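Local coordinates for penicillin-binding protein 2B (Streptococcus pneumoniae, PDB 2WAD) that probably forms peptide cross-links between adjacent glycan strands of cell wall peptidoglycan, as a penicillin-binding transpeptidase of the elongation machinery, at residues D92-A97 with A117-A122; A242-P245 with S251-K254; S395-G400 with M581-Q586. One frame throughout, in Å; residues are numbered along the deposited sequence.

None of the three contacts is fully buried, and no hydrogen bond spans any of them. Contacts 1 and 3 are partly buried helix-to-helix junctions, whereas contact 2 is a surface contact in which a loop folds against the helix that follows it. Contacts 1 and 2 both lie in the PBP dimerisation domain, with centres about 26 Å apart; contact 3 belongs to the transpeptidase domain, its centre about 76 Å from that of contact 1, across the chain's centre. All three are mainly apolar, but the partners differ: contact 1 lays the aliphatic part of a lysine against a tyrosine and an alanine, contact 2 presses leucine and proline against a tyrosine, and contact 3 sets a tryptophan against branched side chains.

Contact 1 of 3, residues D92-A97 with A117-A122. Unlike the reference sequence in segment 92-97: Ile96 (reference Thr).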
loop_
_atom_site.group_PDB
_atom_site.type_symbol
_atom_site.label_atom_id
_atom_site.label_comp_id
_atom_site.label_asym_id
_atom_site.label_seq_id
_atom_site.Cartn_x
_atom_site.Cartn_y
_atom_site.Cartn_z
ATOM N N ASP A 92 -1.710 -47.844 4.790
ATOM C CA ASP A 92 -2.721 -47.531 3.779
ATOM C C ASP A 92 -2.326 -46.283 2.960
ATOM O O ASP A 92 -2.611 -46.181 1.759
ATOM C CB ASP A 92 -4.109 -47.334 4.412
ATOM C CG ASP A 92 -4.607 -48.559 5.183
ATOM O OD1 ASP A 92 -4.204 -49.696 4.881
ATOM O OD2 ASP A 92 -5.419 -48.394 6.118
ATOM N N LEU A 93 -1.654 -45.326 3.585
ATOM C CA LEU A 93 -1.193 -44.155 2.833
ATOM C C LEU A 93 -0.072 -44.452 1.829
ATOM O O LEU A 93 -0.068 -43.931 0.712
ATOM C CB LEU A 93 -0.795 -43.011 3.769
ATOM C CG LEU A 93 -1.814 -41.897 4.065
ATOM C CD1 LEU A 93 -3.255 -42.299 3.844
ATOM C CD2 LEU A 93 -1.635 -41.305 5.467
ATOM N N LYS A 94 0.884 -45.274 2.245
ATOM C CA LYS A 94 1.991 -45.673 1.397
ATOM C C LYS A 94 1.480 -46.482 0.204
ATOM O O LYS A 94 1.976 -46.295 -0.900
ATOM C CB LYS A 94 3.002 -46.504 2.196
ATOM C CG LYS A 94 3.835 -45.682 3.170
ATOM C CD LYS A 94 5.062 -46.464 3.612
ATOM C CE LYS A 94 4.673 -47.802 4.192
ATOM N NZ LYS A 94 5.778 -48.428 4.965
ATOM N N GLU A 95 0.501 -47.364 0.418
ATOM C CA GLU A 95 -0.087 -48.121 -0.690
ATOM C C GLU A 95 -0.784 -47.216 -1.699
ATOM O O GLU A 95 -0.669 -47.441 -2.904
ATOM C CB GLU A 95 -1.053 -49.216 -0.223
ATOM C CG GLU A 95 -0.507 -50.209 0.797
ATOM C CD GLU A 95 0.607 -51.098 0.267
ATOM O OE1 GLU A 95 0.608 -51.414 -0.937
ATOM O OE2 GLU A 95 1.479 -51.507 1.064
ATOM N N ILE A 96 -1.479 -46.186 -1.219
ATOM C CA ILE A 96 -2.106 -45.211 -2.100
ATOM C C ILE A 96 -1.087 -44.338 -2.853
ATOM O O ILE A 96 -1.285 -44.014 -4.041
ATOM C CB ILE A 96 -3.126 -44.358 -1.330
ATOM C CG1 ILE A 96 -4.315 -45.222 -0.924
ATOM C CG2 ILE A 96 -3.590 -43.131 -2.128
ATOM C CD1 ILE A 96 -5.195 -44.517 0.099
ATOM N N ALA A 97 -0.003 -43.967 -2.171
ATOM C CA ALA A 97 1.021 -43.106 -2.775
ATOM C C ALA A 97 1.651 -43.801 -3.974
ATOM O O ALA A 97 1.765 -43.194 -5.026
ATOM C CB ALA A 97 2.101 -42.749 -1.767
ATOM N N ALA A 117 11.322 -38.815 8.521
ATOM C CA ALA A 117 11.147 -39.569 9.759
ATOM C C ALA A 117 9.731 -40.135 9.843
ATOM O O ALA A 117 9.521 -41.246 10.336
ATOM C CB ALA A 117 11.446 -38.692 10.958
ATOM N N ASP A 118 8.777 -39.354 9.347
ATOM C CA ASP A 118 7.390 -39.774 9.207
ATOM C C ASP A 118 7.246 -41.019 8.343
ATOM O O ASP A 118 6.694 -42.027 8.791
ATOM C CB ASP A 118 6.551 -38.634 8.639
ATOM C CG ASP A 118 6.113 -37.652 9.705
ATOM O OD1 ASP A 118 6.313 -37.930 10.905
ATOM O OD2 ASP A 118 5.548 -36.607 9.339
ATOM N N TYR A 119 7.757 -40.951 7.114
ATOM C CA TYR A 119 7.740 -42.100 6.206
ATOM C C TYR A 119 8.406 -43.315 6.836
ATOM O O TYR A 119 7.921 -44.442 6.730
ATOM C CB TYR A 119 8.452 -41.749 4.898
ATOM C CG TYR A 119 8.507 -42.898 3.921
ATOM C CD1 TYR A 119 7.446 -43.154 3.063
ATOM C CD2 TYR A 119 9.616 -43.728 3.852
ATOM C CE1 TYR A 119 7.487 -44.205 2.165
ATOM C CE2 TYR A 119 9.673 -44.770 2.947
ATOM C CZ TYR A 119 8.602 -45.005 2.113
ATOM O OH TYR A 119 8.631 -46.043 1.213
ATOM N N TYR A 120 9.530 -43.082 7.501
ATOM C CA TYR A 120 10.308 -44.172 8.085
ATOM C C TYR A 120 9.541 -44.875 9.205
ATOM O O TYR A 120 9.581 -46.104 9.331
ATOM C CB TYR A 120 11.654 -43.634 8.587
ATOM C CG TYR A 120 12.484 -44.655 9.327
ATOM C CD1 TYR A 120 13.069 -45.721 8.656
ATOM C CD2 TYR A 120 12.681 -44.555 10.702
ATOM C CE1 TYR A 120 13.818 -46.666 9.329
ATOM C CE2 TYR A 120 13.430 -45.503 11.389
ATOM C CZ TYR A 120 13.996 -46.546 10.696
ATOM O OH TYR A 120 14.737 -47.479 11.375
ATOM N N LEU A 121 8.844 -44.079 10.012
ATOM C CA LEU A 121 8.088 -44.592 11.148
ATOM C C LEU A 121 6.776 -45.251 10.723
ATOM O O LEU A 121 6.137 -45.952 11.507
ATOM C CB LEU A 121 7.810 -43.471 12.153
ATOM C CG LEU A 121 9.006 -42.790 12.825
ATOM C CD1 LEU A 121 8.523 -41.730 13.787
ATOM C CD2 LEU A 121 9.915 -43.795 13.523
ATOM N N ALA A 122 6.391 -45.027 9.472
ATOM C CA ALA A 122 5.160 -45.568 8.921
ATOM C C ALA A 122 5.063 -47.078 9.056
ATOM O O ALA A 122 3.967 -47.618 9.129
ATOM C CB ALA A 122 5.019 -45.167 7.465
#
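Lys94 reaches from helix 90-100 toward Tyr119 and Ala122, and its methylene CD carries most of the contact. Lys94 CD lies 3.6 Å from Tyr119 CE1 and 4.1 Å from Ala122 CB, touching the ring and the methyl in two different directions. The Lys94 chain runs across the tyrosine at about a right angle, with CD set obliquely to the ring. Lys94 bends at chi3 (-55°), and this kink keeps its ammonium group alongside Ala122 CB, 4.2 Å from NZ. Seen from the Tyr119 centroid, Lys94 NZ lies 23° off the ring normal, which sets it laterally outside the ring, and at 5.6 Å from that centroid it has at most a weak cation-pi attraction. What joins helix 90-100 to the C-terminal part of helix 113-121 is therefore mainly apolar packing of lysine methylenes on a tyrosine ring and an alanine methyl, in the PBP dimerisation domain. One layer out, helix 169-182 bridges both sides: its Phe178 touches Lys94, and its Ile175 touches Tyr119. Tyr119 has CG anti to the backbone N (chi1 179°), which swings the ring nearer to Lys94 than its CB bond alone would suggest. At the far end of that ring, OH is hydrogen-bonded to Glu174 of helix 169-182, a tether that helps hold the ring where the lysine crosses it. On the other helix, Leu93 packs on Phe178 and Asn182.

Contact 2 of 3, residues A242-P245 with S251-K254; sequences AGLP and SYLK. Unlike the reference sequence in segment 251-254: Ser251 (reference Ala).
Leu244 and Tyr252 mark the closest backbone approach, 7.8 Å between their CA atoms, where an irregular loop passes alongside helix 249-255. Both residues point their CB toward the opposing segment, and the tightest touch lies between Leu244 CD1 and Tyr252 CB, 3.4 Å apart. The same methyl is 4.1 Å from Tyr252 CG, so it sits against the root of the tyrosine side chain rather than under the middle of its ring. Leu244 places CG beside the backbone N (chi1 -68°) and extends on through chi2 (-169°), which carries CD1 across to the helix. Pro245 takes the outer part of the same side chain. Its CG comes to 4.0 Å from Tyr252 CE2 and 4.2 Å from Tyr252 OH, with the proline crossing the tyrosine at roughly a right angle. The two consecutive loop residues thus divide the tyrosine between them, leucine at the base and proline toward the hydroxyl end. A lesser apolar touch is added by Leu253, whose CD2 swings back to 4.4 Å from Leu244 CD1; this leucine is exposed, so that flank borders solvent. Val263, from a loop farther along the chain, touches Leu244, Pro245 and Tyr252 alike, and Leu244 is further fixed by backbone hydrogen bonding with Leu259. This is local surface packing: a short loop turned back on its own succeeding helix, within the dimerisation region of the penicillin-binding protein.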
loop_
_atom_site.group_PDB
_atom_site.type_symbol
_atom_site.label_atom_id
_atom_site.label_comp_id
_atom_site.label_asym_id
_atom_site.label_seq_id
_atom_site.Cartn_x
_atom_site.Cartn_y
_atom_site.Cartn_z
ATOM N N ALA A 242 2.294 -23.035 -0.941
ATOM C CA ALA A 242 2.942 -22.370 0.190
ATOM C C ALA A 242 1.933 -21.891 1.229
ATOM O O ALA A 242 2.030 -20.761 1.711
ATOM C CB ALA A 242 3.805 -21.199 -0.290
ATOM N N GLY A 243 0.989 -22.758 1.579
ATOM C CA GLY A 243 -0.160 -22.422 2.416
ATOM C C GLY A 243 -0.221 -21.041 3.041
ATOM O O GLY A 243 -0.358 -20.022 2.349
ATOM N N LEU A 244 -0.146 -21.004 4.367
ATOM C CA LEU A 244 -0.090 -19.730 5.072
ATOM C C LEU A 244 1.352 -19.258 5.121
ATOM O O LEU A 244 2.276 -20.062 5.007
ATOM C CB LEU A 244 -0.630 -19.863 6.495
ATOM C CG LEU A 244 -2.121 -20.141 6.691
ATOM C CD1 LEU A 244 -2.485 -19.970 8.156
ATOM C CD2 LEU A 244 -2.979 -19.246 5.815
ATOM N N PRO A 245 1.546 -17.940 5.254
ATOM C CA PRO A 245 2.857 -17.402 5.600
ATOM C C PRO A 245 3.274 -17.867 6.997
ATOM O O PRO A 245 2.505 -17.723 7.949
ATOM C CB PRO A 245 2.637 -15.882 5.566
ATOM C CG PRO A 245 1.141 -15.676 5.511
ATOM C CD PRO A 245 0.587 -16.894 4.857
ATOM N N SER A 251 -1.246 -16.085 13.906
ATOM C CA SER A 251 -2.349 -15.155 13.705
ATOM C C SER A 251 -3.520 -15.829 12.986
ATOM O O SER A 251 -4.665 -15.729 13.418
ATOM C CB SER A 251 -1.885 -13.914 12.934
ATOM O OG SER A 251 -0.955 -13.131 13.668
ATOM N N TYR A 252 -3.237 -16.542 11.902
ATOM C CA TYR A 252 -4.295 -17.021 11.011
ATOM C C TYR A 252 -5.044 -18.277 11.486
ATOM O O TYR A 252 -6.249 -18.395 11.242
ATOM C CB TYR A 252 -3.788 -17.203 9.573
ATOM C CG TYR A 252 -3.143 -15.989 8.922
ATOM C CD1 TYR A 252 -3.848 -15.179 8.027
ATOM C CD2 TYR A 252 -1.809 -15.678 9.169
ATOM C CE1 TYR A 252 -3.239 -14.078 7.419
ATOM C CE2 TYR A 252 -1.199 -14.578 8.572
ATOM C CZ TYR A 252 -1.916 -13.785 7.700
ATOM O OH TYR A 252 -1.283 -12.708 7.120
ATOM N N LEU A 253 -4.349 -19.214 12.136
ATOM C CA LEU A 253 -4.998 -20.389 12.733
ATOM C C LEU A 253 -5.977 -19.917 13.804
ATOM O O LEU A 253 -7.114 -20.392 13.890
ATOM C CB LEU A 253 -3.979 -21.331 13.383
ATOM C CG LEU A 253 -3.108 -22.226 12.501
ATOM C CD1 LEU A 253 -2.559 -23.370 13.331
ATOM C CD2 LEU A 253 -3.873 -22.759 11.298
ATOM N N LYS A 254 -5.484 -18.979 14.610
ATOM C CA LYS A 254 -6.230 -18.294 15.657
ATOM C C LYS A 254 -7.475 -17.622 15.081
ATOM O O LYS A 254 -8.597 -17.988 15.423
ATOM C CB LYS A 254 -5.315 -17.238 16.277
ATOM C CG LYS A 254 -5.589 -16.872 17.719
ATOM C CD LYS A 254 -4.434 -16.027 18.233
ATOM C CE LYS A 254 -4.901 -14.982 19.223
ATOM N NZ LYS A 254 -3.781 -14.051 19.501
#

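Contact 3 of 3, residues S395-G400 with M581-Q586. Unlike the reference sequence in segment 581-586: Ala582 (reference Ser).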
loop_
_atom_site.group_PDB
_atom_site.type_symbol
_atom_site.label_atom_id
_atom_site.label_comp_id
_atom_site.label_asym_id
_atom_site.label_seq_id
_atom_site.Cartn_x
_atom_site.Cartn_y
_atom_site.Cartn_z
ATOM N N SER A 395 1.028 27.353 11.998
ATOM C CA SER A 395 1.683 27.184 13.282
ATOM C C SER A 395 1.890 28.527 13.980
ATOM O O SER A 395 1.821 28.592 15.201
ATOM C CB SER A 395 3.003 26.441 13.104
ATOM O OG SER A 395 3.412 25.842 14.323
ATOM N N GLY A 396 2.144 29.579 13.199
ATOM C CA GLY A 396 2.215 30.946 13.688
ATOM C C GLY A 396 0.915 31.427 14.320
ATOM O O GLY A 396 0.937 32.056 15.371
ATOM N N TRP A 397 -0.219 31.158 13.681
ATOM C CA TRP A 397 -1.512 31.482 14.269
ATOM C C TRP A 397 -1.784 30.672 15.548
ATOM O O TRP A 397 -2.219 31.255 16.535
ATOM C CB TRP A 397 -2.645 31.265 13.258
ATOM C CG TRP A 397 -2.683 32.296 12.163
ATOM C CD1 TRP A 397 -2.497 33.643 12.307
ATOM C CD2 TRP A 397 -2.929 32.074 10.774
ATOM N NE1 TRP A 397 -2.613 34.270 11.103
ATOM C CE2 TRP A 397 -2.868 33.331 10.139
ATOM C CE3 TRP A 397 -3.195 30.934 10.000
ATOM C CZ2 TRP A 397 -3.048 33.485 8.763
ATOM C CZ3 TRP A 397 -3.367 31.082 8.631
ATOM C CH2 TRP A 397 -3.292 32.353 8.026
ATOM N N GLU A 398 -1.524 29.358 15.532
ATOM C CA GLU A 398 -1.797 28.482 16.677
ATOM C C GLU A 398 -1.045 28.856 17.944
ATOM O O GLU A 398 -1.600 28.777 19.040
ATOM C CB GLU A 398 -1.572 26.993 16.383
ATOM C CG GLU A 398 -2.393 26.487 15.230
ATOM C CD GLU A 398 -2.051 25.066 14.861
ATOM O OE1 GLU A 398 -2.927 24.386 14.285
ATOM O OE2 GLU A 398 -0.909 24.633 15.120
ATOM N N ASN A 399 0.200 29.283 17.768
ATOM C CA ASN A 399 1.082 29.572 18.880
ATOM C C ASN A 399 1.171 31.059 19.251
ATOM O O ASN A 399 2.098 31.481 19.920
ATOM C CB ASN A 399 2.450 28.935 18.603
ATOM C CG ASN A 399 2.365 27.434 18.593
ATOM O OD1 ASN A 399 2.371 26.811 19.649
ATOM N ND2 ASN A 399 2.250 26.831 17.403
ATOM N N GLY A 400 0.214 31.866 18.808
ATOM C CA GLY A 400 0.168 33.263 19.234
ATOM C C GLY A 400 1.234 34.174 18.640
ATOM O O GLY A 400 1.489 35.260 19.155
ATOM N N MET A 581 -8.057 30.264 7.765
ATOM C CA MET A 581 -8.123 29.394 6.610
ATOM C C MET A 581 -8.487 30.164 5.329
ATOM O O MET A 581 -8.063 29.806 4.227
ATOM C CB MET A 581 -9.119 28.261 6.855
ATOM C CG MET A 581 -9.243 27.236 5.707
ATOM S SD MET A 581 -7.669 26.421 5.370
ATOM C CE MET A 581 -7.492 25.256 6.737
ATOM N N ALA A 582 -9.290 31.215 5.477
ATOM C CA ALA A 582 -9.679 32.036 4.335
ATOM C C ALA A 582 -8.462 32.825 3.837
ATOM O O ALA A 582 -8.308 33.059 2.646
ATOM C CB ALA A 582 -10.857 32.953 4.703
ATOM N N ILE A 583 -7.559 33.181 4.747
ATOM C CA ILE A 583 -6.313 33.814 4.354
ATOM C C ILE A 583 -5.433 32.848 3.560
ATOM O O ILE A 583 -4.892 33.222 2.534
ATOM C CB ILE A 583 -5.601 34.431 5.550
ATOM C CG1 ILE A 583 -6.409 35.646 6.012
ATOM C CG2 ILE A 583 -4.188 34.908 5.181
ATOM C CD1 ILE A 583 -6.298 35.938 7.518
ATOM N N LEU A 584 -5.314 31.595 3.991
ATOM C CA LEU A 584 -4.547 30.627 3.213
ATOM C C LEU A 584 -5.132 30.469 1.808
ATOM O O LEU A 584 -4.376 30.445 0.852
ATOM C CB LEU A 584 -4.492 29.261 3.899
ATOM C CG LEU A 584 -3.892 29.206 5.312
ATOM C CD1 LEU A 584 -3.867 27.750 5.823
ATOM C CD2 LEU A 584 -2.502 29.888 5.437
ATOM N N HIS A 585 -6.456 30.318 1.704
ATOM C CA HIS A 585 -7.172 30.229 0.427
ATOM C C HIS A 585 -6.938 31.420 -0.519
ATOM O O HIS A 585 -6.872 31.246 -1.735
ATOM C CB HIS A 585 -8.677 30.050 0.679
ATOM C CG HIS A 585 -9.072 28.674 1.133
ATOM N ND1 HIS A 585 -10.385 28.287 1.282
ATOM C CD2 HIS A 585 -8.331 27.587 1.454
ATOM C CE1 HIS A 585 -10.437 27.027 1.675
ATOM N NE2 HIS A 585 -9.201 26.575 1.783
ATOM N N GLN A 586 -6.807 32.624 0.033
ATOM C CA GLN A 586 -6.547 33.822 -0.777
ATOM C C GLN A 586 -5.090 33.808 -1.243
ATOM O O GLN A 586 -4.800 34.174 -2.379
ATOM C CB GLN A 586 -6.877 35.112 0.003
ATOM C CG GLN A 586 -6.765 36.431 -0.769
ATOM C CD GLN A 586 -7.787 36.587 -1.905
ATOM O OE1 GLN A 586 -8.880 36.025 -1.859
ATOM N NE2 GLN A 586 -7.432 37.361 -2.926
#
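Trp397 and Leu584 form the tight part of this contact, with Trp397 CZ3 only 3.5 Å from Leu584 CD2. The leucine comes to the six-membered end of the indole: its CG lies in the ring plane at the edge, 3.8 Å from Trp397 CZ3, while CD2 approaches obliquely and also reaches Trp397 CH2 at 3.7 Å. The leucine and the indole run antiparallel alongside one another. Leu584 is buried, and on its own side it is backed by Leu440 and Tyr485. Ile583 makes the looser half. Its CG2 stands near the indole plane, 3.9 Å from Trp397 CH2, and the residue is partly exposed, though it also touches Ala436 and Val437 of helix 436-442. Its rotation (chi1 -70°) leaves CG2, not CG1, as the branch facing the tryptophan. The contact joins helix 578-593 to the far end of helix 389-398, which starts just after Ser386, the probable acyl-ester serine of the transpeptidase domain. Beyond Trp397 this helix stops in a Schellman motif with Gly400, at positive phi, as its C-prime residue. The Asn399 amide folds back there, ND2 donating to Ser395 O at 2.9 Å (164° at the hydrogen), an oxygen that also accepts from Asn399 N. The indole is pinned at its other end by a hydrogen bond from NE1 to Gly404 O.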